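Local structure of uncharacterized protein (Streptomyces malaysiense, 6ZYL) at residues Gln57-Ala62 with Leu81-Ala86; Gly68-Tyr73 with Ala274-Phe279; Ile89-Ala94 with Leu251-Thr256; Pro93-Ala98 with Ala144-Ala149; Asp235-Arg240 with Gly259-Glu264. The protein catalyses the beta-hydroxylation of thioholgamide as a non-heme monooxygenase, probably with iron and 2-oxoglutarate. One frame throughout, in Å; residues are numbered along the deposited sequence.

Contacts 3 and 4 lie closest together, their centres about 10 Å apart: they share Pro93 and Ala94, and a salt bridge from Arg254 NH2 to Asp97 OD1 (2.8 Å) ties strand to helix. Contact 5 joins this group through Tyr236, whose OH meets Val90 O at 2.8 Å, and through the salt bridge of Arg145 NE to Asp235 OD1 (2.7 Å). Contacts 1 and 2, centres about 11 Å apart, form a second cluster in which Val82 CG1 packs on Phe279 CB at 3.3 Å. Contacts 2 and 4 are about 25 Å apart between centres. In this apo form, Trp147 on the strand of contact 4 hydrogen-bonds a tartaric acid molecule, probably from the crystallisation liquor.

Contact 1: Gln57-Ala62 with Leu81-Ala86; sequences QTYLRA and LVASWA
Tyr59 and Trp85 meet as an offset edge-to-face pair where helix 46-66 packs on the start of helix 84-90, part of the helical layer over the large sheet of the double-stranded beta-helix fold expected of this family. The Trp85 edge carrying NE1 is directed at the Tyr59 ring, the planes inclined by 66° and the two side chains crossing at nearly a right angle. Trp85 NE1 lies 3.4 Å from Tyr59 CB. The indole gets there because Trp85 CG sits between its own backbone N and carbonyl carbon (chi1 69°). On the tyrosine side the hydroxyl is held by Ala74 O, which fixes the far end of the ring, while Trp85 also makes an edge-to-face pair with Phe232. A leucine in place of Tyr59 would probably deprive the indole edge of its aromatic partner and leave Ala74 O without the hydroxyl. Ala83, the N-cap residue of helix 84-90, completes the contact by placing its CB 3.8 Å from Tyr59 CD1.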
# COMPACT_ATOMS: atom_id res chain seq x y z
N GLN A 57 -11.64 -9.15 -7.92
CA GLN A 57 -11.62 -9.72 -9.26
C GLN A 57 -12.82 -9.23 -10.09
O GLN A 57 -12.69 -8.95 -11.22
CB GLN A 57 -11.44 -11.22 -9.23
CG GLN A 57 -10.06 -11.62 -8.81
CD GLN A 57 -9.85 -13.11 -8.70
OE1 GLN A 57 -10.69 -13.82 -8.25
NE2 GLN A 57 -8.71 -13.57 -9.14
N THR A 58 -13.95 -9.11 -9.47
CA THR A 58 -15.12 -8.58 -10.10
C THR A 58 -14.86 -7.11 -10.50
O THR A 58 -15.16 -6.72 -11.55
CB THR A 58 -16.36 -8.69 -9.21
OG1 THR A 58 -16.73 -10.05 -9.09
CG2 THR A 58 -17.50 -7.94 -9.78
N TYR A 59 -14.24 -6.36 -9.62
CA TYR A 59 -13.91 -4.99 -9.88
C TYR A 59 -12.92 -4.83 -11.04
O TYR A 59 -13.11 -4.01 -11.86
CB TYR A 59 -13.37 -4.37 -8.60
CG TYR A 59 -12.42 -3.25 -8.78
CD1 TYR A 59 -12.87 -1.95 -8.93
CD2 TYR A 59 -11.09 -3.46 -8.78
CE1 TYR A 59 -12.02 -0.93 -9.09
CE2 TYR A 59 -10.23 -2.43 -8.93
CZ TYR A 59 -10.70 -1.17 -9.09
OH TYR A 59 -9.85 -0.21 -9.26
N LEU A 60 -11.92 -5.68 -11.10
CA LEU A 60 -10.93 -5.61 -12.13
C LEU A 60 -11.55 -5.88 -13.49
O LEU A 60 -11.23 -5.23 -14.42
CB LEU A 60 -9.79 -6.57 -11.85
CG LEU A 60 -8.82 -6.20 -10.75
CD1 LEU A 60 -7.87 -7.32 -10.43
CD2 LEU A 60 -8.07 -4.93 -11.01
N ARG A 61 -12.44 -6.85 -13.57
CA ARG A 61 -13.12 -7.15 -14.81
C ARG A 61 -14.00 -5.98 -15.25
O ARG A 61 -14.00 -5.62 -16.36
CB ARG A 61 -13.99 -8.41 -14.72
CG ARG A 61 -13.24 -9.71 -14.62
CD ARG A 61 -14.13 -10.93 -14.74
NE ARG A 61 -15.02 -11.12 -13.62
CZ ARG A 61 -14.70 -11.73 -12.50
NH1 ARG A 61 -13.53 -12.28 -12.31
NH2 ARG A 61 -15.59 -11.83 -11.57
N ALA A 62 -14.71 -5.38 -14.33
CA ALA A 62 -15.57 -4.29 -14.63
C ALA A 62 -14.85 -3.06 -15.16
O ALA A 62 -15.22 -2.55 -16.15
CB ALA A 62 -16.35 -3.92 -13.40
N LEU A 81 -11.46 4.94 -3.28
CA LEU A 81 -12.40 6.02 -3.54
C LEU A 81 -13.52 5.62 -4.50
O LEU A 81 -14.51 6.35 -4.60
CB LEU A 81 -11.66 7.24 -4.10
CG LEU A 81 -10.62 7.91 -3.20
CD1 LEU A 81 -10.13 9.22 -3.83
CD2 LEU A 81 -11.17 8.17 -1.80
N VAL A 82 -13.39 4.48 -5.17
CA VAL A 82 -14.42 4.05 -6.13
C VAL A 82 -14.94 2.65 -5.87
O VAL A 82 -16.04 2.31 -6.34
CB VAL A 82 -13.88 4.15 -7.57
CG1 VAL A 82 -13.65 5.60 -7.96
CG2 VAL A 82 -12.61 3.33 -7.73
N ALA A 83 -14.21 1.79 -5.16
CA ALA A 83 -14.58 0.38 -5.01
C ALA A 83 -14.96 0.09 -3.57
O ALA A 83 -14.18 0.36 -2.64
CB ALA A 83 -13.43 -0.53 -5.45
N SER A 84 -16.15 -0.48 -3.38
CA SER A 84 -16.65 -0.73 -2.03
C SER A 84 -15.76 -1.71 -1.28
O SER A 84 -15.56 -1.58 -0.07
CB SER A 84 -18.09 -1.24 -2.09
OG SER A 84 -18.97 -0.23 -2.54
N TRP A 85 -15.23 -2.72 -1.98
CA TRP A 85 -14.39 -3.71 -1.30
C TRP A 85 -13.12 -3.06 -0.76
O TRP A 85 -12.67 -3.39 0.35
CB TRP A 85 -14.05 -4.86 -2.25
CG TRP A 85 -13.13 -4.49 -3.38
CD1 TRP A 85 -13.50 -4.13 -4.64
CD2 TRP A 85 -11.70 -4.46 -3.35
NE1 TRP A 85 -12.38 -3.87 -5.40
CE2 TRP A 85 -11.27 -4.07 -4.63
CE3 TRP A 85 -10.74 -4.73 -2.37
CZ2 TRP A 85 -9.92 -3.93 -4.95
CZ3 TRP A 85 -9.40 -4.59 -2.69
CH2 TRP A 85 -9.00 -4.20 -3.97
N ALA A 86 -12.53 -2.13 -1.51
CA ALA A 86 -11.34 -1.43 -1.03
C ALA A 86 -11.70 -0.45 0.08
O ALA A 86 -10.98 -0.34 1.07
CB ALA A 86 -10.65 -0.71 -2.19

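Contact 2: Gly68-Tyr73 with Ala274-Phe279; sequences GALARY and AALNDF
Leu276 and Phe279, one helical turn apart on helix 273-295, receive Leu70 from the short helix 68-72, and each takes one of its two methyl groups. Leu276 comes first. Its CG lies opposite the carbonyl carbon (chi1 -72°), and the extended chain brings Leu276 CD2 to 3.6 Å from Leu70 CD1, the two leucines crossing at about a right angle. Asp278, further on, makes a salt bridge with Arg265. Phe279 then returns to the interface with the largest share of the buried surface. Its ring swings out opposite the backbone N (chi1 174°), and Leu70 CD2 sits over one face in a CH-pi contact, 4.1 Å from the centroid of the Phe279 ring and 28° off the normal. The outer end of the same ring reaches the residue just past the short helix: Tyr73 O lies in the ring plane at the edge, 4.0 Å from Phe279 CZ, and Tyr73 CB is almost as near. No hydrogen bond crosses, so the joint is apolar packing. Helix 68-72, which follows helix 46-66 in the chain, thus lies against the first turns of helix 273-295, with Phe271 touching Leu70, Val82 beside Phe279, and Tyr73 reaching further along the long helix to Val283 and Gln287.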
# COMPACT_ATOMS: atom_id res chain seq x y z
N GLY A 68 -10.69 3.21 -20.50
CA GLY A 68 -10.47 4.61 -20.18
C GLY A 68 -9.60 4.79 -18.95
O GLY A 68 -8.63 4.07 -18.73
N ALA A 69 -9.97 5.78 -18.13
CA ALA A 69 -9.14 6.17 -17.00
C ALA A 69 -9.23 5.18 -15.85
O ALA A 69 -8.23 4.94 -15.15
CB ALA A 69 -9.54 7.57 -16.53
N LEU A 70 -10.41 4.61 -15.61
CA LEU A 70 -10.55 3.61 -14.56
C LEU A 70 -9.68 2.40 -14.84
O LEU A 70 -8.99 1.89 -13.95
CB LEU A 70 -12.01 3.20 -14.42
CG LEU A 70 -12.87 3.91 -13.38
CD1 LEU A 70 -14.26 3.24 -13.35
CD2 LEU A 70 -12.25 3.88 -12.01
N ALA A 71 -9.71 1.91 -16.09
CA ALA A 71 -8.88 0.77 -16.46
C ALA A 71 -7.40 1.10 -16.30
O ALA A 71 -6.62 0.28 -15.81
CB ALA A 71 -9.18 0.35 -17.89
N ARG A 72 -7.00 2.31 -16.70
CA ARG A 72 -5.60 2.68 -16.62
C ARG A 72 -5.13 2.76 -15.17
O ARG A 72 -3.99 2.40 -14.86
CB ARG A 72 -5.37 4.02 -17.33
CG ARG A 72 -3.96 4.55 -17.18
CD ARG A 72 -3.63 5.63 -18.21
NE ARG A 72 -2.29 6.16 -17.99
CZ ARG A 72 -1.18 5.60 -18.46
NH1 ARG A 72 -1.24 4.51 -19.21
NH2 ARG A 72 0.00 6.15 -18.19
N TYR A 73 -6.00 3.22 -14.27
CA TYR A 73 -5.67 3.38 -12.86
C TYR A 73 -6.43 2.37 -12.00
O TYR A 73 -6.83 2.65 -10.87
CB TYR A 73 -5.96 4.81 -12.41
CG TYR A 73 -5.04 5.81 -13.07
CD1 TYR A 73 -3.76 6.03 -12.58
CD2 TYR A 73 -5.44 6.51 -14.21
CE1 TYR A 73 -2.91 6.93 -13.19
CE2 TYR A 73 -4.59 7.42 -14.82
CZ TYR A 73 -3.33 7.62 -14.30
OH TYR A 73 -2.47 8.52 -14.90
N ALA A 274 -20.62 10.42 -8.33
CA ALA A 274 -19.92 11.37 -7.47
C ALA A 274 -18.55 10.83 -7.07
O ALA A 274 -17.58 11.59 -6.97
CB ALA A 274 -20.75 11.67 -6.23
N ALA A 275 -18.45 9.51 -6.85
CA ALA A 275 -17.17 8.91 -6.51
C ALA A 275 -16.22 8.93 -7.71
O ALA A 275 -15.02 9.17 -7.55
CB ALA A 275 -17.37 7.48 -6.01
N LEU A 276 -16.75 8.67 -8.90
CA LEU A 276 -15.91 8.71 -10.10
C LEU A 276 -15.33 10.10 -10.30
O LEU A 276 -14.14 10.25 -10.62
CB LEU A 276 -16.72 8.30 -11.33
CG LEU A 276 -17.10 6.83 -11.47
CD1 LEU A 276 -17.95 6.64 -12.72
CD2 LEU A 276 -15.87 5.95 -11.51
N ASN A 277 -16.15 11.14 -10.12
CA ASN A 277 -15.66 12.51 -10.32
C ASN A 277 -14.58 12.85 -9.31
O ASN A 277 -13.55 13.44 -9.66
CB ASN A 277 -16.82 13.50 -10.23
CG ASN A 277 -17.83 13.32 -11.35
OD1 ASN A 277 -17.52 12.73 -12.39
ND2 ASN A 277 -19.04 13.83 -11.15
N ASP A 278 -14.80 12.51 -8.03
CA ASP A 278 -13.77 12.73 -7.03
C ASP A 278 -12.53 11.88 -7.30
O ASP A 278 -11.41 12.30 -7.01
CB ASP A 278 -14.31 12.42 -5.63
CG ASP A 278 -15.37 13.42 -5.19
OD1 ASP A 278 -15.40 14.54 -5.73
OD2 ASP A 278 -16.16 13.07 -4.29
N PHE A 279 -12.73 10.67 -7.85
CA PHE A 279 -11.62 9.80 -8.20
C PHE A 279 -10.74 10.45 -9.27
O PHE A 279 -9.52 10.57 -9.11
CB PHE A 279 -12.17 8.45 -8.66
CG PHE A 279 -11.13 7.50 -9.19
CD1 PHE A 279 -10.45 6.65 -8.34
CD2 PHE A 279 -10.85 7.45 -10.55
CE1 PHE A 279 -9.50 5.77 -8.83
CE2 PHE A 279 -9.90 6.58 -11.04
CZ PHE A 279 -9.23 5.74 -10.18

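Contact 3: Ile89-Ala94 with Leu251-Thr256; sequences IVHHPA and LLVRGT
His91 touches Leu251 and Val253, two residues on the same face of strand 249-254, and these van der Waals contacts make up most of the interface. Leu251 CD2 approaches His91 CE1 at 3.6 Å, its side chain crossing the imidazole at about a right angle, and Val253 CG1 lies 3.7 Å from His91 NE2. The Val253 methyl is brought there by a chi1 of -62°, which sets CG1 opposite the carbonyl carbon and beside the backbone N. Hydrogen bonding between the segments passes through water. The water lies in the imidazole plane at the ring edge, 2.7 Å from His91 NE2, and donates to Leu252 O. The other ring nitrogen, ND1, is bonded to Asp87 O, so partners at both nitrogens fix the turn of the ring. A separate hydrogen bond, within 89-94, caps the next helix: His92, its N-cap residue, accepts from Ala94 N through His92 ND1 at 3.1 Å, the donor tilted 18° out of the ring plane. Charge enters with Arg254, whose chain bends at chi2 (-80°) and turns its guanidinium toward helix 93-103, where Asp97 is its ionic partner; Pro93 O is only a distant neighbour. On the strand itself, Val253 and Arg254 both face Leu107 of strand 107-117 across the sheet, a classic beta bulge in strand 249-254.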
# COMPACT_ATOMS: atom_id res chain seq x y z
N ILE A 89 -11.95 -2.37 3.38
CA ILE A 89 -10.73 -2.87 4.01
C ILE A 89 -9.98 -1.74 4.70
O ILE A 89 -9.53 -1.88 5.84
CB ILE A 89 -9.85 -3.59 2.98
CG1 ILE A 89 -10.54 -4.88 2.51
CG2 ILE A 89 -8.49 -3.91 3.58
CD1 ILE A 89 -9.76 -5.68 1.50
N VAL A 90 -9.83 -0.59 4.02
CA VAL A 90 -9.05 0.49 4.61
C VAL A 90 -9.72 1.06 5.85
O VAL A 90 -9.07 1.76 6.64
CB VAL A 90 -8.77 1.61 3.60
CG1 VAL A 90 -8.16 1.04 2.32
CG2 VAL A 90 -10.04 2.40 3.29
N HIS A 91 -11.01 0.78 6.06
CA HIS A 91 -11.72 1.20 7.26
C HIS A 91 -11.88 0.08 8.27
O HIS A 91 -12.53 0.28 9.30
CB HIS A 91 -13.10 1.76 6.89
CG HIS A 91 -13.05 3.10 6.21
ND1 HIS A 91 -12.89 3.24 4.85
CD2 HIS A 91 -13.13 4.36 6.71
CE1 HIS A 91 -12.88 4.52 4.54
NE2 HIS A 91 -13.02 5.22 5.65
N HIS A 92 -11.30 -1.09 8.02
CA HIS A 92 -11.47 -2.22 8.91
C HIS A 92 -10.92 -1.90 10.29
O HIS A 92 -9.76 -1.47 10.41
CB HIS A 92 -10.78 -3.45 8.34
CG HIS A 92 -11.18 -4.73 8.99
ND1 HIS A 92 -10.74 -5.10 10.24
CD2 HIS A 92 -12.01 -5.73 8.57
CE1 HIS A 92 -11.27 -6.27 10.57
NE2 HIS A 92 -12.04 -6.67 9.57
N PRO A 93 -11.69 -2.10 11.36
CA PRO A 93 -11.22 -1.69 12.69
C PRO A 93 -9.94 -2.38 13.13
O PRO A 93 -9.12 -1.76 13.83
CB PRO A 93 -12.39 -2.06 13.62
CG PRO A 93 -13.59 -2.15 12.72
CD PRO A 93 -13.07 -2.64 11.40
N ALA A 94 -9.73 -3.64 12.76
CA ALA A 94 -8.50 -4.33 13.15
C ALA A 94 -7.28 -3.64 12.55
O ALA A 94 -6.25 -3.49 13.22
CB ALA A 94 -8.56 -5.80 12.73
N LEU A 251 -7.69 10.57 2.67
CA LEU A 251 -8.98 10.24 3.26
C LEU A 251 -8.83 10.12 4.77
O LEU A 251 -8.08 9.27 5.26
CB LEU A 251 -9.54 8.94 2.68
CG LEU A 251 -10.90 8.51 3.22
CD1 LEU A 251 -11.97 9.53 2.86
CD2 LEU A 251 -11.27 7.13 2.72
N LEU A 252 -9.56 10.97 5.50
CA LEU A 252 -9.55 10.91 6.95
C LEU A 252 -10.27 9.66 7.43
O LEU A 252 -11.42 9.40 7.04
CB LEU A 252 -10.22 12.16 7.52
CG LEU A 252 -10.36 12.29 9.03
CD1 LEU A 252 -9.00 12.46 9.68
CD2 LEU A 252 -11.27 13.48 9.35
N VAL A 253 -9.60 8.87 8.27
CA VAL A 253 -10.19 7.65 8.81
C VAL A 253 -10.19 7.61 10.33
O VAL A 253 -11.03 6.89 10.91
CB VAL A 253 -9.50 6.40 8.23
CG1 VAL A 253 -9.68 6.33 6.72
CG2 VAL A 253 -8.02 6.38 8.59
N ARG A 254 -9.29 8.32 11.00
CA ARG A 254 -9.32 8.45 12.45
C ARG A 254 -8.95 9.88 12.82
O ARG A 254 -8.01 10.45 12.25
CB ARG A 254 -8.36 7.47 13.14
CG ARG A 254 -8.83 6.02 13.13
CD ARG A 254 -9.86 5.76 14.22
NE ARG A 254 -10.26 4.36 14.26
CZ ARG A 254 -9.64 3.41 14.96
NH1 ARG A 254 -8.58 3.71 15.69
NH2 ARG A 254 -10.09 2.17 14.93
N GLY A 255 -9.68 10.45 13.77
CA GLY A 255 -9.45 11.82 14.16
C GLY A 255 -10.24 12.81 13.33
O GLY A 255 -11.13 12.45 12.55
N THR A 256 -9.90 14.09 13.50
CA THR A 256 -10.56 15.17 12.80
C THR A 256 -9.59 16.06 12.03
O THR A 256 -10.03 17.04 11.41
CB THR A 256 -11.35 16.05 13.78
OG1 THR A 256 -10.44 16.72 14.66
CG2 THR A 256 -12.31 15.21 14.60
O HOH W 1 -13.10 7.88 5.88

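Contact 4: Pro93-Ala98 with Ala144-Ala149; sequences PAILDA and ARVWVA
Ile95 carries the whole of the helix side of this contact, setting its two branches against Val146 and Val148 of strand 143-149. It is helix-on-sheet packing, helix 93-103 covering one face of the large sheet of what is probably a double-stranded beta-helix fold, as in relatives of the phytanoyl-CoA dioxygenase family. Along the helix, Pro93 opens the first turn and Pro93 O accepts from Asp97 N at 2.8 Å, while Ala94 O takes Ala98 N in the same way. Ile95 follows, buried and directed at the strand. Ile95 CG2 stands opposite the backbone N and meets the isopropyl group of Val146, approaching both methyls: 4.0 Å from Val146 CG1 and 4.2 Å from Val146 CG2. Next along the helix, Leu96 packs on Tyr236 of strand 229-237, the neighbour of strand 143-149 in the sheet, and Ile95 touches the same tyrosine. Asp97 forms a salt bridge with Arg254 of strand 249-254. Between and beside the two valines, Arg145 and Trp147 extend from the other face of the strand, where both touch Phe115. Cys209 of strand 209-212, the neighbour on the opposite side from strand 229-237, packs on both valines. Because valines two residues apart share a face, a single isoleucine can span them: its second branch runs straight out from CG1 (chi2 174°), and Ile95 CD1 ends 4.1 Å from Val148 CG2.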
# COMPACT_ATOMS: atom_id res chain seq x y z
N PRO A 93 -11.69 -2.10 11.36
CA PRO A 93 -11.22 -1.69 12.69
C PRO A 93 -9.94 -2.38 13.13
O PRO A 93 -9.12 -1.76 13.83
CB PRO A 93 -12.39 -2.06 13.62
CG PRO A 93 -13.59 -2.15 12.72
CD PRO A 93 -13.07 -2.64 11.40
N ALA A 94 -9.73 -3.64 12.76
CA ALA A 94 -8.50 -4.33 13.15
C ALA A 94 -7.28 -3.64 12.55
O ALA A 94 -6.25 -3.49 13.22
CB ALA A 94 -8.56 -5.80 12.73
N ILE A 95 -7.37 -3.22 11.29
CA ILE A 95 -6.25 -2.53 10.66
C ILE A 95 -6.06 -1.16 11.28
O ILE A 95 -4.94 -0.76 11.62
CB ILE A 95 -6.47 -2.45 9.14
CG1 ILE A 95 -6.48 -3.86 8.53
CG2 ILE A 95 -5.38 -1.60 8.50
CD1 ILE A 95 -6.83 -3.91 7.06
N LEU A 96 -7.16 -0.41 11.45
CA LEU A 96 -7.05 0.93 12.03
C LEU A 96 -6.50 0.87 13.45
O LEU A 96 -5.69 1.71 13.85
CB LEU A 96 -8.41 1.62 12.01
CG LEU A 96 -8.99 1.94 10.63
CD1 LEU A 96 -10.28 2.75 10.78
CD2 LEU A 96 -7.99 2.68 9.76
N ASP A 97 -6.93 -0.13 14.24
CA ASP A 97 -6.40 -0.26 15.60
C ASP A 97 -4.91 -0.58 15.58
O ASP A 97 -4.14 -0.02 16.36
CB ASP A 97 -7.16 -1.35 16.35
CG ASP A 97 -8.56 -0.92 16.75
OD1 ASP A 97 -8.86 0.29 16.69
OD2 ASP A 97 -9.36 -1.80 17.12
N ALA A 98 -4.50 -1.49 14.69
CA ALA A 98 -3.08 -1.82 14.59
C ALA A 98 -2.26 -0.61 14.17
O ALA A 98 -1.19 -0.35 14.73
CB ALA A 98 -2.88 -2.97 13.60
N ALA A 144 3.08 4.40 7.54
CA ALA A 144 3.26 2.96 7.46
C ALA A 144 2.41 2.44 6.32
O ALA A 144 1.32 2.96 6.06
CB ALA A 144 2.87 2.27 8.78
N ARG A 145 2.92 1.42 5.62
CA ARG A 145 2.18 0.75 4.56
C ARG A 145 1.67 -0.58 5.09
O ARG A 145 2.46 -1.41 5.57
CB ARG A 145 3.04 0.54 3.32
CG ARG A 145 2.35 -0.27 2.24
CD ARG A 145 3.09 -0.18 0.91
NE ARG A 145 2.95 1.13 0.29
CZ ARG A 145 3.35 1.42 -0.94
NH1 ARG A 145 3.92 0.49 -1.69
NH2 ARG A 145 3.18 2.64 -1.43
N VAL A 146 0.36 -0.79 5.01
CA VAL A 146 -0.27 -2.05 5.39
C VAL A 146 -0.44 -2.89 4.14
O VAL A 146 -1.13 -2.49 3.19
CB VAL A 146 -1.62 -1.81 6.09
CG1 VAL A 146 -2.29 -3.14 6.41
CG2 VAL A 146 -1.43 -0.98 7.35
N TRP A 147 0.19 -4.06 4.13
CA TRP A 147 0.26 -4.96 2.98
C TRP A 147 -0.65 -6.15 3.29
O TRP A 147 -0.24 -7.08 3.99
CB TRP A 147 1.71 -5.38 2.76
CG TRP A 147 2.05 -6.04 1.47
CD1 TRP A 147 2.11 -5.45 0.24
CD2 TRP A 147 2.44 -7.40 1.28
NE1 TRP A 147 2.50 -6.37 -0.71
CE2 TRP A 147 2.71 -7.58 -0.09
CE3 TRP A 147 2.59 -8.49 2.15
CZ2 TRP A 147 3.11 -8.81 -0.62
CZ3 TRP A 147 2.99 -9.71 1.62
CH2 TRP A 147 3.24 -9.86 0.25
N VAL A 148 -1.87 -6.10 2.78
CA VAL A 148 -2.90 -7.08 3.11
C VAL A 148 -2.83 -8.23 2.12
O VAL A 148 -2.85 -8.02 0.90
CB VAL A 148 -4.29 -6.44 3.11
CG1 VAL A 148 -5.35 -7.48 3.48
CG2 VAL A 148 -4.35 -5.26 4.07
N ALA A 149 -2.78 -9.45 2.64
CA ALA A 149 -2.74 -10.66 1.81
C ALA A 149 -4.17 -11.07 1.48
O ALA A 149 -4.93 -11.50 2.35
CB ALA A 149 -2.01 -11.79 2.53

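Contact 5: Asp235-Arg240 with Gly259-Glu264; sequences DYITPR and GAFLPE
Phe261 and Ile237 face each other from opposite directions at the border of the large sheet of the probable double-stranded beta-helix fold, where the end of strand 229-237 meets 259-264, which carries the outermost strand 262-263. The phenyl ring gives up the most surface here. Ile237 CD1 rests over one of its faces, 3.3 Å from Phe261 CE2 and nearly as close to CZ, so the methyl is pressed tightly on the outer half of the ring. Ile237 reaches it by holding CG1 between its backbone N and carbonyl carbon (chi1 63°), with the chain extended beyond. Ala250 and Asp248 also touch the phenyl group, and Trp110 and Leu108 of strand 107-117 pack on the isoleucine. Reducing Phe261 to an alanine would probably open a gap over Ile237 CD1 and leave the isoleucine side chain without the ring that holds its conformation. Pro239 buries almost as much surface, but against main chain: Pro239 CB lies 3.9 Å from Gly259 N. Gly259, with a positive phi of 59°, has no side chain to hold the chains apart, and the two CA atoms of Pro239 and Gly259 come within 4.4 Å. An ST turn spans the proline, Arg240 N donating to Thr238 OG1 at 3.1 Å. No direct hydrogen bond joins the segments. Instead a water links the two backbones, donating to Pro239 O at 2.7 Å and accepting from Ala260 N at 2.9 Å.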
# COMPACT_ATOMS: atom_id res chain seq x y z
N ASP A 235 -1.42 2.87 2.30
CA ASP A 235 -0.52 3.84 2.93
C ASP A 235 -1.30 4.66 3.95
O ASP A 235 -2.22 5.40 3.59
CB ASP A 235 0.11 4.74 1.88
CG ASP A 235 1.16 4.03 1.06
OD1 ASP A 235 1.93 3.24 1.64
OD2 ASP A 235 1.20 4.25 -0.17
N TYR A 236 -0.93 4.52 5.22
CA TYR A 236 -1.51 5.30 6.30
C TYR A 236 -0.51 6.37 6.73
O TYR A 236 0.69 6.11 6.83
CB TYR A 236 -1.88 4.41 7.49
CG TYR A 236 -3.07 3.52 7.23
CD1 TYR A 236 -4.36 3.98 7.45
CD2 TYR A 236 -2.91 2.22 6.78
CE1 TYR A 236 -5.46 3.16 7.21
CE2 TYR A 236 -3.99 1.40 6.54
CZ TYR A 236 -5.27 1.88 6.76
OH TYR A 236 -6.35 1.06 6.52
N ILE A 237 -1.03 7.57 6.97
CA ILE A 237 -0.22 8.70 7.43
C ILE A 237 -0.97 9.40 8.55
O ILE A 237 -2.17 9.21 8.74
CB ILE A 237 0.09 9.71 6.30
CG1 ILE A 237 -1.20 10.33 5.77
CG2 ILE A 237 0.86 9.04 5.17
CD1 ILE A 237 -0.99 11.46 4.78
N THR A 238 -0.24 10.21 9.30
CA THR A 238 -0.82 11.15 10.25
C THR A 238 -0.77 12.56 9.67
O THR A 238 -0.10 12.81 8.66
CB THR A 238 -0.07 11.11 11.58
OG1 THR A 238 1.10 11.93 11.49
CG2 THR A 238 0.31 9.68 11.94
N PRO A 239 -1.46 13.51 10.29
CA PRO A 239 -1.40 14.90 9.80
C PRO A 239 -0.02 15.54 9.94
O PRO A 239 0.17 16.67 9.48
CB PRO A 239 -2.44 15.64 10.66
CG PRO A 239 -3.32 14.56 11.24
CD PRO A 239 -2.42 13.36 11.40
N ARG A 240 0.94 14.86 10.57
CA ARG A 240 2.30 15.37 10.63
C ARG A 240 3.10 15.05 9.38
O ARG A 240 4.21 15.58 9.22
CB ARG A 240 3.02 14.80 11.86
CG ARG A 240 2.47 15.32 13.19
CD ARG A 240 3.42 15.03 14.35
NE ARG A 240 4.73 15.63 14.16
CZ ARG A 240 5.15 16.74 14.76
NH1 ARG A 240 4.36 17.38 15.61
NH2 ARG A 240 6.37 17.21 14.51
N GLY A 259 -4.49 17.92 8.32
CA GLY A 259 -3.20 18.53 8.06
C GLY A 259 -3.22 19.32 6.77
O GLY A 259 -4.11 20.14 6.52
N ALA A 260 -2.22 19.07 5.92
CA ALA A 260 -2.08 19.79 4.66
C ALA A 260 -2.85 19.15 3.52
O ALA A 260 -2.77 19.64 2.39
CB ALA A 260 -0.59 19.88 4.28
N PHE A 261 -3.60 18.08 3.77
CA PHE A 261 -4.22 17.30 2.72
C PHE A 261 -5.68 17.72 2.53
O PHE A 261 -6.43 17.81 3.50
CB PHE A 261 -4.14 15.80 3.04
CG PHE A 261 -2.74 15.29 3.13
CD1 PHE A 261 -2.08 14.85 2.00
CD2 PHE A 261 -2.08 15.25 4.35
CE1 PHE A 261 -0.78 14.38 2.07
CE2 PHE A 261 -0.78 14.78 4.43
CZ PHE A 261 -0.13 14.35 3.29
N LEU A 262 -6.05 17.97 1.28
CA LEU A 262 -7.46 18.18 0.97
C LEU A 262 -8.24 16.91 1.28
O LEU A 262 -7.77 15.80 0.97
CB LEU A 262 -7.63 18.57 -0.50
CG LEU A 262 -7.01 19.91 -0.90
CD1 LEU A 262 -6.95 20.04 -2.41
CD2 LEU A 262 -7.79 21.06 -0.28
N PRO A 263 -9.41 17.01 1.91
CA PRO A 263 -10.12 15.80 2.33
C PRO A 263 -10.83 15.11 1.17
O PRO A 263 -11.38 15.75 0.28
CB PRO A 263 -11.12 16.31 3.37
CG PRO A 263 -11.36 17.75 3.00
CD PRO A 263 -10.07 18.25 2.39
N GLU A 264 -10.79 13.78 1.20
CA GLU A 264 -11.49 12.94 0.25
C GLU A 264 -12.76 12.40 0.90
O GLU A 264 -13.04 12.67 2.08
CB GLU A 264 -10.58 11.82 -0.24
CG GLU A 264 -9.45 12.32 -1.15
CD GLU A 264 -8.31 11.33 -1.30
OE1 GLU A 264 -8.30 10.30 -0.59
OE2 GLU A 264 -7.41 11.58 -2.13
O HOH W 2 -0.00 17.53 6.88